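Local coordinates for protein glycerol-3-phosphate dehydrogenase [NAD(+)] 1 (Saccharomyces cerevisiae, PDB 4FGW) that catalyses the NAD-dependent interconversion of dihydroxyacetone phosphate and sn-glycerol 3-phosphate, supporting glycerol accumulation when yeast meets hyperosmotic stress, at residues I342-V347 against I369-Y374; F360-A365 against K377-M382; L250-V255 against N263-I268; A199-K204 against E233-I238. One frame throughout, in Å; residues are numbered along the deposited sequence.

Contact 1. Residues I342-V347 against I369-Y374; sequences ITCKEV and IVYNNY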
loop_
_atom_site.group_PDB
_atom_site.type_symbol
_atom_site.label_atom_id
_atom_site.label_comp_id
_atom_site.label_asym_id
_atom_site.label_seq_id
_atom_site.Cartn_x
_atom_site.Cartn_y
_atom_site.Cartn_z
ATOM N N ILE A 342 -10.244 16.652 11.937
ATOM C CA ILE A 342 -11.294 17.499 11.371
ATOM C C ILE A 342 -11.978 16.761 10.208
ATOM O O ILE A 342 -13.206 16.722 10.148
ATOM C CB ILE A 342 -10.727 18.898 10.972
ATOM C CG1 ILE A 342 -10.283 19.697 12.219
ATOM C CG2 ILE A 342 -11.722 19.718 10.156
ATOM C CD1 ILE A 342 -8.805 20.080 12.231
ATOM N N THR A 343 -11.180 16.161 9.308
ATOM C CA THR A 343 -11.653 15.436 8.127
ATOM C C THR A 343 -12.648 14.320 8.443
ATOM O O THR A 343 -13.685 14.258 7.780
ATOM C CB THR A 343 -10.489 15.025 7.220
ATOM O OG1 THR A 343 -9.627 16.148 7.059
ATOM C CG2 THR A 343 -10.955 14.546 5.845
ATOM N N CYS A 344 -12.373 13.484 9.477
ATOM C CA CYS A 344 -13.294 12.406 9.859
ATOM C C CYS A 344 -14.681 12.919 10.284
ATOM O O CYS A 344 -15.677 12.235 10.038
ATOM C CB CYS A 344 -12.685 11.441 10.876
ATOM S SG CYS A 344 -12.577 12.081 12.564
ATOM N N LYS A 345 -14.741 14.152 10.845
ATOM C CA LYS A 345 -15.979 14.825 11.227
ATOM C C LYS A 345 -16.676 15.361 9.964
ATOM O O LYS A 345 -17.879 15.152 9.804
ATOM C CB LYS A 345 -15.684 15.962 12.226
ATOM C CG LYS A 345 -16.902 16.749 12.685
ATOM C CD LYS A 345 -16.505 17.788 13.732
ATOM C CE LYS A 345 -17.395 19.009 13.753
ATOM N NZ LYS A 345 -18.776 18.691 14.191
ATOM N N GLU A 346 -15.913 16.052 9.080
ATOM C CA GLU A 346 -16.378 16.659 7.822
ATOM C C GLU A 346 -16.940 15.609 6.846
ATOM O O GLU A 346 -17.961 15.863 6.203
ATOM C CB GLU A 346 -15.241 17.433 7.138
ATOM C CG GLU A 346 -14.796 18.714 7.829
ATOM C CD GLU A 346 -13.718 19.501 7.101
ATOM O OE1 GLU A 346 -13.517 20.685 7.459
ATOM O OE2 GLU A 346 -13.088 18.953 6.164
ATOM N N VAL A 347 -16.261 14.440 6.731
ATOM C CA VAL A 347 -16.679 13.320 5.880
ATOM C C VAL A 347 -18.007 12.772 6.424
ATOM O O VAL A 347 -18.965 12.635 5.660
ATOM C CB VAL A 347 -15.571 12.233 5.750
ATOM C CG1 VAL A 347 -16.082 10.977 5.049
ATOM C CG2 VAL A 347 -14.362 12.786 5.014
ATOM N N ILE A 369 -14.750 6.995 17.361
ATOM C CA ILE A 369 -13.682 6.846 18.357
ATOM C C ILE A 369 -13.187 8.232 18.812
ATOM O O ILE A 369 -13.092 8.483 20.017
ATOM C CB ILE A 369 -12.529 5.939 17.812
ATOM C CG1 ILE A 369 -12.983 4.463 17.705
ATOM C CG2 ILE A 369 -11.249 6.057 18.660
ATOM C CD1 ILE A 369 -12.158 3.599 16.700
ATOM N N VAL A 370 -12.877 9.115 17.836
ATOM C CA VAL A 370 -12.352 10.470 18.035
ATOM C C VAL A 370 -13.325 11.401 18.770
ATOM O O VAL A 370 -12.946 11.986 19.787
ATOM C CB VAL A 370 -11.821 11.088 16.705
ATOM C CG1 VAL A 370 -11.443 12.561 16.876
ATOM C CG2 VAL A 370 -10.640 10.290 16.152
ATOM N N TYR A 371 -14.559 11.552 18.252
ATOM C CA TYR A 371 -15.562 12.474 18.800
ATOM C C TYR A 371 -16.384 11.944 19.940
ATOM O O TYR A 371 -16.514 12.618 20.963
ATOM C CB TYR A 371 -16.414 13.093 17.686
ATOM C CG TYR A 371 -15.601 14.064 16.865
ATOM C CD1 TYR A 371 -14.854 13.629 15.772
ATOM C CD2 TYR A 371 -15.478 15.396 17.247
ATOM C CE1 TYR A 371 -14.046 14.505 15.054
ATOM C CE2 TYR A 371 -14.678 16.284 16.533
ATOM C CZ TYR A 371 -13.965 15.834 15.436
ATOM O OH TYR A 371 -13.183 16.714 14.729
ATOM N N ASN A 372 -16.938 10.745 19.779
ATOM C CA ASN A 372 -17.712 10.109 20.837
ATOM C C ASN A 372 -16.733 9.207 21.613
ATOM O O ASN A 372 -15.526 9.350 21.419
ATOM C CB ASN A 372 -18.929 9.387 20.240
ATOM C CG ASN A 372 -19.769 10.305 19.366
ATOM O OD1 ASN A 372 -20.176 11.400 19.773
ATOM N ND2 ASN A 372 -19.985 9.919 18.122
ATOM N N ASN A 373 -17.173 8.289 22.440
ATOM C CA ASN A 373 -16.161 7.538 23.156
ATOM C C ASN A 373 -16.175 6.072 22.871
ATOM O O ASN A 373 -16.159 5.256 23.773
ATOM C CB ASN A 373 -16.220 7.805 24.646
ATOM C CG ASN A 373 -15.460 9.039 25.027
ATOM O OD1 ASN A 373 -16.012 10.139 25.055
ATOM N ND2 ASN A 373 -14.174 8.875 25.295
ATOM N N TYR A 374 -16.179 5.764 21.588
ATOM C CA TYR A 374 -16.204 4.400 21.065
ATOM C C TYR A 374 -14.962 3.589 21.449
ATOM O O TYR A 374 -13.844 4.092 21.322
ATOM C CB TYR A 374 -16.576 4.361 19.574
ATOM C CG TYR A 374 -18.073 4.453 19.334
ATOM C CD1 TYR A 374 -18.768 3.415 18.720
ATOM C CD2 TYR A 374 -18.801 5.571 19.745
ATOM C CE1 TYR A 374 -20.148 3.489 18.512
ATOM C CE2 TYR A 374 -20.182 5.647 19.558
ATOM C CZ TYR A 374 -20.849 4.610 18.926
ATOM O OH TYR A 374 -22.202 4.695 18.716
#
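The phenol ring of Tyr371 is met by two neighbouring residues of segment 342-347 in two different ways, an example of how one aromatic ring can take methylenes on a face and a sulfur at its rim. Over one face runs the aliphatic chain of Lys345, roughly perpendicular to the tyrosine side chain; its CG stands 4.1 Å above the ring plane, displaced toward the rim, and Lys345 CD comes within 3.6 Å of Tyr371 CZ. At the ring's edge, in its plane, sits the sulfur of Cys344, with SG 3.8 Å from Tyr371 CE1: a sulfur-aromatic contact of the edge type, SG lying 88° off the ring normal. With its CG anti to the backbone N (chi1 179°), the lysine passes across the phenol end of the ring. The ammonium, 5.8 Å from the Tyr371 centroid when measured from Lys345 NZ, offers at most a weak cation-pi attraction; its salt bridge is to Glu349, one turn further along. Tyr371 OH bonds to the carbonyl oxygen of Leu341, which ties the ring's polar end to the other helix. Cys344 SG also touches Val370 CB at 4.3 Å. Within the helical C-terminal domain, the contact thus fastens the C-terminal part of helix 361-371 to the early turns of helix 340-354, with Trp326 edge-to-face on Tyr371 and helix 235-257 reached by Val370 and Thr343.

Contact 2. Residues F360-A365 against K377-M382; sequences FPLFEA and KNLPDM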
loop_
_atom_site.group_PDB
_atom_site.type_symbol
_atom_site.label_atom_id
_atom_site.label_comp_id
_atom_site.label_asym_id
_atom_site.label_seq_id
_atom_site.Cartn_x
_atom_site.Cartn_y
_atom_site.Cartn_z
ATOM N N PHE A 360 -19.345 3.516 4.431
ATOM C CA PHE A 360 -17.957 3.756 4.833
ATOM C C PHE A 360 -17.714 3.416 6.321
ATOM O O PHE A 360 -17.450 4.325 7.114
ATOM C CB PHE A 360 -17.531 5.195 4.455
ATOM C CG PHE A 360 -17.744 5.525 2.992
ATOM C CD1 PHE A 360 -18.961 6.030 2.544
ATOM C CD2 PHE A 360 -16.740 5.306 2.061
ATOM C CE1 PHE A 360 -19.168 6.306 1.190
ATOM C CE2 PHE A 360 -16.945 5.592 0.711
ATOM C CZ PHE A 360 -18.158 6.087 0.284
ATOM N N PRO A 361 -17.781 2.115 6.721
ATOM C CA PRO A 361 -17.586 1.770 8.142
ATOM C C PRO A 361 -16.276 2.206 8.795
ATOM O O PRO A 361 -16.317 2.565 9.970
ATOM C CB PRO A 361 -17.802 0.253 8.191
ATOM C CG PRO A 361 -17.628 -0.209 6.803
ATOM C CD PRO A 361 -18.097 0.908 5.929
ATOM N N LEU A 362 -15.135 2.212 8.059
ATOM C CA LEU A 362 -13.850 2.657 8.620
ATOM C C LEU A 362 -13.838 4.156 8.902
ATOM O O LEU A 362 -13.438 4.558 9.998
ATOM C CB LEU A 362 -12.641 2.230 7.777
ATOM C CG LEU A 362 -11.258 2.706 8.274
ATOM C CD1 LEU A 362 -10.879 2.049 9.613
ATOM C CD2 LEU A 362 -10.203 2.466 7.241
ATOM N N PHE A 363 -14.313 4.976 7.934
ATOM C CA PHE A 363 -14.434 6.432 8.091
ATOM C C PHE A 363 -15.352 6.740 9.275
ATOM O O PHE A 363 -15.025 7.609 10.087
ATOM C CB PHE A 363 -14.960 7.105 6.799
ATOM C CG PHE A 363 -14.050 7.114 5.585
ATOM C CD1 PHE A 363 -14.529 7.501 4.338
ATOM C CD2 PHE A 363 -12.713 6.731 5.687
ATOM C CE1 PHE A 363 -13.689 7.502 3.215
ATOM C CE2 PHE A 363 -11.877 6.736 4.563
ATOM C CZ PHE A 363 -12.371 7.128 3.338
ATOM N N GLU A 364 -16.464 5.983 9.405
ATOM C CA GLU A 364 -17.420 6.133 10.504
ATOM C C GLU A 364 -16.797 5.733 11.842
ATOM O O GLU A 364 -16.959 6.464 12.816
ATOM C CB GLU A 364 -18.714 5.343 10.243
ATOM C CG GLU A 364 -19.815 5.660 11.248
ATOM C CD GLU A 364 -20.998 4.711 11.308
ATOM O OE1 GLU A 364 -21.057 3.759 10.496
ATOM O OE2 GLU A 364 -21.884 4.939 12.162
ATOM N N ALA A 365 -16.074 4.594 11.879
ATOM C CA ALA A 365 -15.401 4.061 13.066
ATOM C C ALA A 365 -14.392 5.056 13.649
ATOM O O ALA A 365 -14.424 5.298 14.856
ATOM C CB ALA A 365 -14.717 2.745 12.733
ATOM N N LYS A 377 -11.078 -0.825 20.569
ATOM C CA LYS A 377 -10.803 -2.265 20.472
ATOM C C LYS A 377 -11.857 -2.936 19.573
ATOM O O LYS A 377 -11.626 -4.034 19.067
ATOM C CB LYS A 377 -10.844 -2.927 21.865
ATOM C CG LYS A 377 -9.851 -2.372 22.890
ATOM C CD LYS A 377 -9.866 -3.170 24.206
ATOM C CE LYS A 377 -11.019 -2.829 25.127
ATOM N NZ LYS A 377 -11.092 -3.755 26.288
ATOM N N ASN A 378 -13.021 -2.273 19.399
ATOM C CA ASN A 378 -14.152 -2.740 18.595
ATOM C C ASN A 378 -13.979 -2.483 17.097
ATOM O O ASN A 378 -14.848 -2.882 16.318
ATOM C CB ASN A 378 -15.454 -2.105 19.090
ATOM C CG ASN A 378 -15.882 -2.479 20.490
ATOM O OD1 ASN A 378 -16.767 -1.841 21.064
ATOM N ND2 ASN A 378 -15.311 -3.530 21.066
ATOM N N LEU A 379 -12.864 -1.824 16.696
ATOM C CA LEU A 379 -12.518 -1.498 15.307
ATOM C C LEU A 379 -12.713 -2.681 14.332
ATOM O O LEU A 379 -13.463 -2.489 13.372
ATOM C CB LEU A 379 -11.117 -0.851 15.222
ATOM C CG LEU A 379 -10.756 -0.010 13.991
ATOM C CD1 LEU A 379 -11.745 1.106 13.754
ATOM C CD2 LEU A 379 -9.399 0.616 14.169
ATOM N N PRO A 380 -12.185 -3.920 14.595
ATOM C CA PRO A 380 -12.455 -5.053 13.681
ATOM C C PRO A 380 -13.938 -5.379 13.482
ATOM O O PRO A 380 -14.340 -5.658 12.353
ATOM C CB PRO A 380 -11.730 -6.224 14.349
ATOM C CG PRO A 380 -10.663 -5.592 15.152
ATOM C CD PRO A 380 -11.285 -4.348 15.689
ATOM N N ASP A 381 -14.743 -5.338 14.569
ATOM C CA ASP A 381 -16.186 -5.598 14.548
ATOM C C ASP A 381 -16.950 -4.527 13.760
ATOM O O ASP A 381 -17.954 -4.846 13.121
ATOM C CB ASP A 381 -16.748 -5.678 15.979
ATOM C CG ASP A 381 -16.214 -6.799 16.858
ATOM O OD1 ASP A 381 -15.696 -7.799 16.307
ATOM O OD2 ASP A 381 -16.364 -6.699 18.098
ATOM N N MET A 382 -16.483 -3.265 13.823
ATOM C CA MET A 382 -17.095 -2.119 13.140
ATOM C C MET A 382 -16.903 -2.176 11.623
ATOM O O MET A 382 -17.804 -1.792 10.877
ATOM C CB MET A 382 -16.545 -0.794 13.692
ATOM C CG MET A 382 -16.923 -0.537 15.136
ATOM S SD MET A 382 -16.527 1.140 15.671
ATOM C CE MET A 382 -14.882 0.954 16.156
#
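Two helices near the C-terminal end of the all-helical domain, 361-371 and the short 379-383, meet through their first turns, and Ala365 is the hub where they touch, illustrating how a small residue lets larger side chains close in. Its methyl faces the other segment and is approached by two of them: Leu379 CD1 lies 3.5 Å from Ala365 CB, and Met382 SD 3.8 Å from the same carbon. Both visitors come from one face of their helix, three residues apart. The thioether is folded over the alanine by a bend at its last torsion (chi3 -86°), which keeps the methionine CE, as well as SD, beside the small side chain; CE is 3.9 Å from Ala365 CB. Leu379 gets there differently, its CG anti to the backbone N (chi1 -159°), and its CD1 also meets Leu362 CD1 at 4.3 Å. One turn earlier, Pro361 CB rests 3.4 Å from Met382 O. No hydrogen bond joins the segments; the contact is van der Waals, mostly between apolar side chains. Outside it, both carboxylate oxygens of Glu275, on helix 261-283, accept from the backbone N atoms of Leu362 and Phe363. Beyond, Pro380 packs on Trp193 of the second subunit, and its O is hydrogen-bonded to His228 NE2 of that subunit. The arrangement is an apolar helix-helix junction, formed around an alanine, within the helical C-terminal domain of the glycerol-3-phosphate dehydrogenase family.

Contact 3. Residues L250-V255 against N263-I268; sequences LGCGFV and NASAAI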
loop_
_atom_site.group_PDB
_atom_site.type_symbol
_atom_site.label_atom_id
_atom_site.label_comp_id
_atom_site.label_asym_id
_atom_site.label_seq_id
_atom_site.Cartn_x
_atom_site.Cartn_y
_atom_site.Cartn_z
ATOM N N LEU A 250 -5.333 7.575 11.086
ATOM C CA LEU A 250 -5.831 7.559 12.463
ATOM C C LEU A 250 -6.180 6.129 12.883
ATOM O O LEU A 250 -5.750 5.694 13.949
ATOM C CB LEU A 250 -7.020 8.512 12.669
ATOM C CG LEU A 250 -6.733 10.026 12.617
ATOM C CD1 LEU A 250 -8.015 10.813 12.536
ATOM C CD2 LEU A 250 -5.944 10.494 13.844
ATOM N N GLY A 251 -6.880 5.396 12.008
ATOM C CA GLY A 251 -7.243 3.997 12.213
ATOM C C GLY A 251 -6.034 3.097 12.381
ATOM O O GLY A 251 -6.085 2.153 13.173
ATOM N N CYS A 252 -4.919 3.406 11.663
ATOM C CA CYS A 252 -3.637 2.677 11.746
ATOM C C CYS A 252 -2.962 2.907 13.091
ATOM O O CYS A 252 -2.449 1.958 13.688
ATOM C CB CYS A 252 -2.708 3.059 10.599
ATOM S SG CYS A 252 -3.294 2.547 8.974
ATOM N N GLY A 253 -2.945 4.168 13.527
ATOM C CA GLY A 253 -2.372 4.583 14.803
ATOM C C GLY A 253 -3.058 3.916 15.974
ATOM O O GLY A 253 -2.382 3.391 16.867
ATOM N N PHE A 254 -4.415 3.880 15.942
ATOM C CA PHE A 254 -5.235 3.228 16.966
ATOM C C PHE A 254 -4.817 1.775 17.102
ATOM O O PHE A 254 -4.511 1.306 18.198
ATOM C CB PHE A 254 -6.734 3.294 16.602
ATOM C CG PHE A 254 -7.364 4.666 16.531
ATOM C CD1 PHE A 254 -8.457 4.904 15.707
ATOM C CD2 PHE A 254 -6.872 5.717 17.296
ATOM C CE1 PHE A 254 -9.037 6.173 15.637
ATOM C CE2 PHE A 254 -7.450 6.982 17.225
ATOM C CZ PHE A 254 -8.530 7.203 16.398
ATOM N N VAL A 255 -4.748 1.093 15.967
ATOM C CA VAL A 255 -4.402 -0.311 15.845
ATOM C C VAL A 255 -2.943 -0.635 16.262
ATOM O O VAL A 255 -2.713 -1.654 16.917
ATOM C CB VAL A 255 -4.847 -0.769 14.441
ATOM C CG1 VAL A 255 -3.719 -1.354 13.603
ATOM C CG2 VAL A 255 -6.048 -1.685 14.519
ATOM N N ASN A 263 0.568 -6.144 10.668
ATOM C CA ASN A 263 -0.481 -6.891 9.970
ATOM C C ASN A 263 -1.847 -6.270 10.143
ATOM O O ASN A 263 -2.634 -6.251 9.202
ATOM C CB ASN A 263 -0.496 -8.354 10.412
ATOM C CG ASN A 263 0.732 -9.138 10.019
ATOM O OD1 ASN A 263 1.439 -8.787 9.074
ATOM N ND2 ASN A 263 1.037 -10.203 10.746
ATOM N N ALA A 264 -2.120 -5.748 11.343
ATOM C CA ALA A 264 -3.367 -5.076 11.666
ATOM C C ALA A 264 -3.389 -3.706 11.003
ATOM O O ALA A 264 -4.425 -3.303 10.489
ATOM C CB ALA A 264 -3.517 -4.952 13.166
ATOM N N SER A 265 -2.236 -3.013 10.965
ATOM C CA SER A 265 -2.076 -1.704 10.330
ATOM C C SER A 265 -2.291 -1.814 8.816
ATOM O O SER A 265 -3.069 -1.041 8.258
ATOM C CB SER A 265 -0.696 -1.135 10.642
ATOM O OG SER A 265 -0.565 0.177 10.125
ATOM N N ALA A 266 -1.636 -2.810 8.166
ATOM C CA ALA A 266 -1.746 -3.101 6.728
ATOM C C ALA A 266 -3.204 -3.397 6.339
ATOM O O ALA A 266 -3.633 -2.979 5.263
ATOM C CB ALA A 266 -0.856 -4.278 6.372
ATOM N N ALA A 267 -3.970 -4.077 7.232
ATOM C CA ALA A 267 -5.393 -4.385 7.052
ATOM C C ALA A 267 -6.235 -3.103 6.996
ATOM O O ALA A 267 -7.092 -2.999 6.118
ATOM C CB ALA A 267 -5.885 -5.299 8.167
ATOM N N ILE A 268 -5.962 -2.114 7.888
ATOM C CA ILE A 268 -6.656 -0.812 7.898
ATOM C C ILE A 268 -6.328 -0.015 6.647
ATOM O O ILE A 268 -7.218 0.637 6.100
ATOM C CB ILE A 268 -6.502 -0.009 9.240
ATOM C CG1 ILE A 268 -7.434 -0.595 10.303
ATOM C CG2 ILE A 268 -6.832 1.492 9.090
ATOM C CD1 ILE A 268 -6.789 -1.340 11.218
#
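Val255 and Ile268 meet end to end, bringing Val255 CG2 within 3.4 Å of Ile268 CD1. They belong to an antiparallel helix pair, 235-257 and 261-283, joined by a short connection; the two short axes approach to 8.7 Å with 161° between their directions, a case of close helix pairing made possible by small residues. The other valine methyl, CG1, lies against the facing backbone and touches Ala264 CB at 3.6 Å. Ile268 spreads its two branches along helix 235-257. While CD1 goes to the valine, CG2, set anti to the backbone N, turns to Gly251 and Cys252, reaching the carbonyl carbon Gly251 C at 3.7 Å and Cys252 SG also at 3.7 Å. Glycine makes room here, because a beta carbon at that position would sit about 3.1 Å from the same Ile268 methyl. Trimming Ile268 to an alanine is likely to lose the contacts to Val255 CG2 and Cys252 SG and to open a gap beside Gly251. In the next shell, Val255 packs on Trp260 in the connection, and Ile268 on Leu362 of helix 361-371. Trp193 of the second subunit covers Ala264 and Ile268, so this hairpin also contributes to the dimer interface, where Asn263 OD1 bonds to Thr304 of that subunit. The nearest CA pair, Cys252 and Ser265, is 4.9 Å apart; there Ser265 OG, weakly bonded to Glu256, lies 3.6 Å from Cys252 CB.

Contact 4. Residues A199-K204 against E233-I238; sequences AYHIPK and EDVAGI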
loop_
_atom_site.group_PDB
_atom_site.type_symbol
_atom_site.label_atom_id
_atom_site.label_comp_id
_atom_site.label_asym_id
_atom_site.label_seq_id
_atom_site.Cartn_x
_atom_site.Cartn_y
_atom_site.Cartn_z
ATOM N N ALA A 199 -2.093 15.780 -12.358
ATOM C CA ALA A 199 -3.345 15.494 -13.056
ATOM C C ALA A 199 -3.878 16.738 -13.726
ATOM O O ALA A 199 -3.874 17.810 -13.126
ATOM C CB ALA A 199 -4.369 14.918 -12.105
ATOM N N TYR A 200 -4.318 16.607 -14.983
ATOM C CA TYR A 200 -4.838 17.729 -15.769
ATOM C C TYR A 200 -5.705 17.210 -16.910
ATOM O O TYR A 200 -5.270 16.351 -17.684
ATOM C CB TYR A 200 -3.660 18.562 -16.317
ATOM C CG TYR A 200 -4.025 19.771 -17.147
ATOM C CD1 TYR A 200 -4.297 20.997 -16.545
ATOM C CD2 TYR A 200 -4.000 19.719 -18.538
ATOM C CE1 TYR A 200 -4.596 22.125 -17.307
ATOM C CE2 TYR A 200 -4.295 20.840 -19.310
ATOM C CZ TYR A 200 -4.597 22.042 -18.691
ATOM O OH TYR A 200 -4.892 23.146 -19.454
ATOM N N HIS A 201 -6.937 17.719 -16.997
ATOM C CA HIS A 201 -7.849 17.378 -18.084
ATOM C C HIS A 201 -7.570 18.377 -19.188
ATOM O O HIS A 201 -7.666 19.588 -18.952
ATOM C CB HIS A 201 -9.325 17.484 -17.651
ATOM C CG HIS A 201 -9.759 16.416 -16.695
ATOM N ND1 HIS A 201 -10.071 16.711 -15.376
ATOM C CD2 HIS A 201 -9.922 15.086 -16.896
ATOM C CE1 HIS A 201 -10.412 15.560 -14.820
ATOM N NE2 HIS A 201 -10.331 14.551 -15.693
ATOM N N ILE A 202 -7.179 17.882 -20.377
ATOM C CA ILE A 202 -6.925 18.734 -21.537
ATOM C C ILE A 202 -8.272 19.384 -21.894
ATOM O O ILE A 202 -9.266 18.664 -22.030
ATOM C CB ILE A 202 -6.275 17.942 -22.711
ATOM C CG1 ILE A 202 -4.807 17.605 -22.396
ATOM C CG2 ILE A 202 -6.372 18.705 -24.041
ATOM C CD1 ILE A 202 -4.544 16.182 -22.356
ATOM N N PRO A 203 -8.350 20.736 -21.937
ATOM C CA PRO A 203 -9.644 21.386 -22.199
ATOM C C PRO A 203 -10.066 21.445 -23.667
ATOM O O PRO A 203 -9.306 21.071 -24.560
ATOM C CB PRO A 203 -9.458 22.782 -21.598
ATOM C CG PRO A 203 -8.007 23.052 -21.726
ATOM C CD PRO A 203 -7.277 21.735 -21.742
ATOM N N LYS A 204 -11.299 21.921 -23.901
ATOM C CA LYS A 204 -11.906 22.119 -25.220
ATOM C C LYS A 204 -11.246 23.303 -25.943
ATOM O O LYS A 204 -11.154 23.307 -27.173
ATOM C CB LYS A 204 -13.430 22.328 -25.088
ATOM C CG LYS A 204 -13.864 23.251 -23.931
ATOM C CD LYS A 204 -14.830 22.574 -22.936
ATOM C CE LYS A 204 -14.192 21.588 -21.970
ATOM N NZ LYS A 204 -13.402 22.257 -20.900
ATOM N N GLU A 233 -5.031 12.366 -16.181
ATOM C CA GLU A 233 -6.192 13.240 -16.371
ATOM C C GLU A 233 -6.988 13.431 -15.078
ATOM O O GLU A 233 -7.450 14.535 -14.806
ATOM C CB GLU A 233 -7.122 12.671 -17.457
ATOM C CG GLU A 233 -6.639 12.911 -18.873
ATOM C CD GLU A 233 -7.752 13.264 -19.839
ATOM O OE1 GLU A 233 -8.257 12.341 -20.517
ATOM O OE2 GLU A 233 -8.132 14.457 -19.905
ATOM N N ASP A 234 -7.162 12.343 -14.302
ATOM C CA ASP A 234 -7.969 12.287 -13.087
ATOM C C ASP A 234 -7.575 13.253 -11.958
ATOM O O ASP A 234 -6.899 12.866 -10.997
ATOM C CB ASP A 234 -8.144 10.823 -12.630
ATOM C CG ASP A 234 -9.203 10.567 -11.570
ATOM O OD1 ASP A 234 -9.970 11.502 -11.250
ATOM O OD2 ASP A 234 -9.264 9.430 -11.060
ATOM N N VAL A 235 -8.045 14.518 -12.075
ATOM C CA VAL A 235 -7.844 15.601 -11.104
ATOM C C VAL A 235 -8.596 15.275 -9.800
ATOM O O VAL A 235 -8.072 15.531 -8.717
ATOM C CB VAL A 235 -8.213 17.006 -11.690
ATOM C CG1 VAL A 235 -8.168 18.100 -10.627
ATOM C CG2 VAL A 235 -7.309 17.374 -12.863
ATOM N N ALA A 236 -9.807 14.702 -9.904
ATOM C CA ALA A 236 -10.623 14.337 -8.743
ATOM C C ALA A 236 -9.957 13.257 -7.855
ATOM O O ALA A 236 -9.843 13.467 -6.645
ATOM C CB ALA A 236 -11.999 13.886 -9.197
ATOM N N GLY A 237 -9.494 12.156 -8.469
ATOM C CA GLY A 237 -8.842 11.030 -7.795
ATOM C C GLY A 237 -7.642 11.416 -6.955
ATOM O O GLY A 237 -7.601 11.107 -5.760
ATOM N N ILE A 238 -6.713 12.143 -7.538
ATOM C CA ILE A 238 -5.543 12.559 -6.800
ATOM C C ILE A 238 -5.811 13.526 -5.653
ATOM O O ILE A 238 -5.102 13.518 -4.676
ATOM C CB ILE A 238 -4.440 13.012 -7.749
ATOM C CG1 ILE A 238 -4.280 14.515 -7.810
ATOM C CG2 ILE A 238 -4.767 12.567 -9.096
ATOM C CD1 ILE A 238 -3.099 14.923 -8.613
#
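Glu233, Ala199 and His201 give up the most surface here. The imidazole of His201 lies with one face on the backbone of Glu233, whose carbonyl oxygen stands 3.0 Å above the ring plane, over its centre. The pair shows that proximity alone does not make a hydrogen bond: His201 NE2 is only 3.0 Å from Glu233 O, but the oxygen sits above the ring and the angle is poor. The histidine CG is anti to the carbonyl carbon (chi1 -71°), which swings the ring across to this carbonyl. The glutamate side chain, bent at chi2, crosses it at about a right angle, its carboxylate plane turned 65° from the ring, with Glu233 OE2 3.6 Å from His201 CD2. Val235 CG2 is 3.8 Å from His201 ND1, the two side chains meeting at a slant. Were the imidazole replaced by a serine, the Glu233 carbonyl would probably lose its cover and a gap would open beside Val235. Ala199 makes apolar contacts with Val235 CG2 and, CB to CD1 at 3.7 Å, with Ile238; the same methyl rests on a polar atom, Asp234 O, 3.4 Å from Ala199 CB. Between Ala199 and His201 in sequence, Tyr200 O receives a nearly straight CA-H...O contact from Glu233 CA at 3.5 Å. Asp234 caps the helix that follows, its OD1 accepting from Gly237 N from above the carboxylate plane, while OD2 receives bonds from Arg288 N, Thr291 and Ser287. The contact lies where strand 194-199 of the Rossmann-type domain runs beside strand 227-232, an edge strand of the sheet within this chain, and the chain passes into helix 235-257 of the helical domain.

In the fold
From the N terminus, contact 4 closes first: residues 199-204, leaving a strand of the nucleotide-binding sheet, meet 233-238 after an excursion through helix 215-222 and strand 227-232. Helix 235-257 carries the chain onward from there, and its far part enters contact 3, a tight turn-back into helix 261-283. Contacts 1 and 2 come later and cross, their segments alternating as 342-347, 360-365, 369-374 and 377-382, both using helix 361-371. Contacts 1, 2 and 3 touch one another through Ile369, Phe254, Leu379 and Leu362, making one helical body. Contact 4 stands about 31 Å from contact 3, centre to centre, at the junction of the two domains.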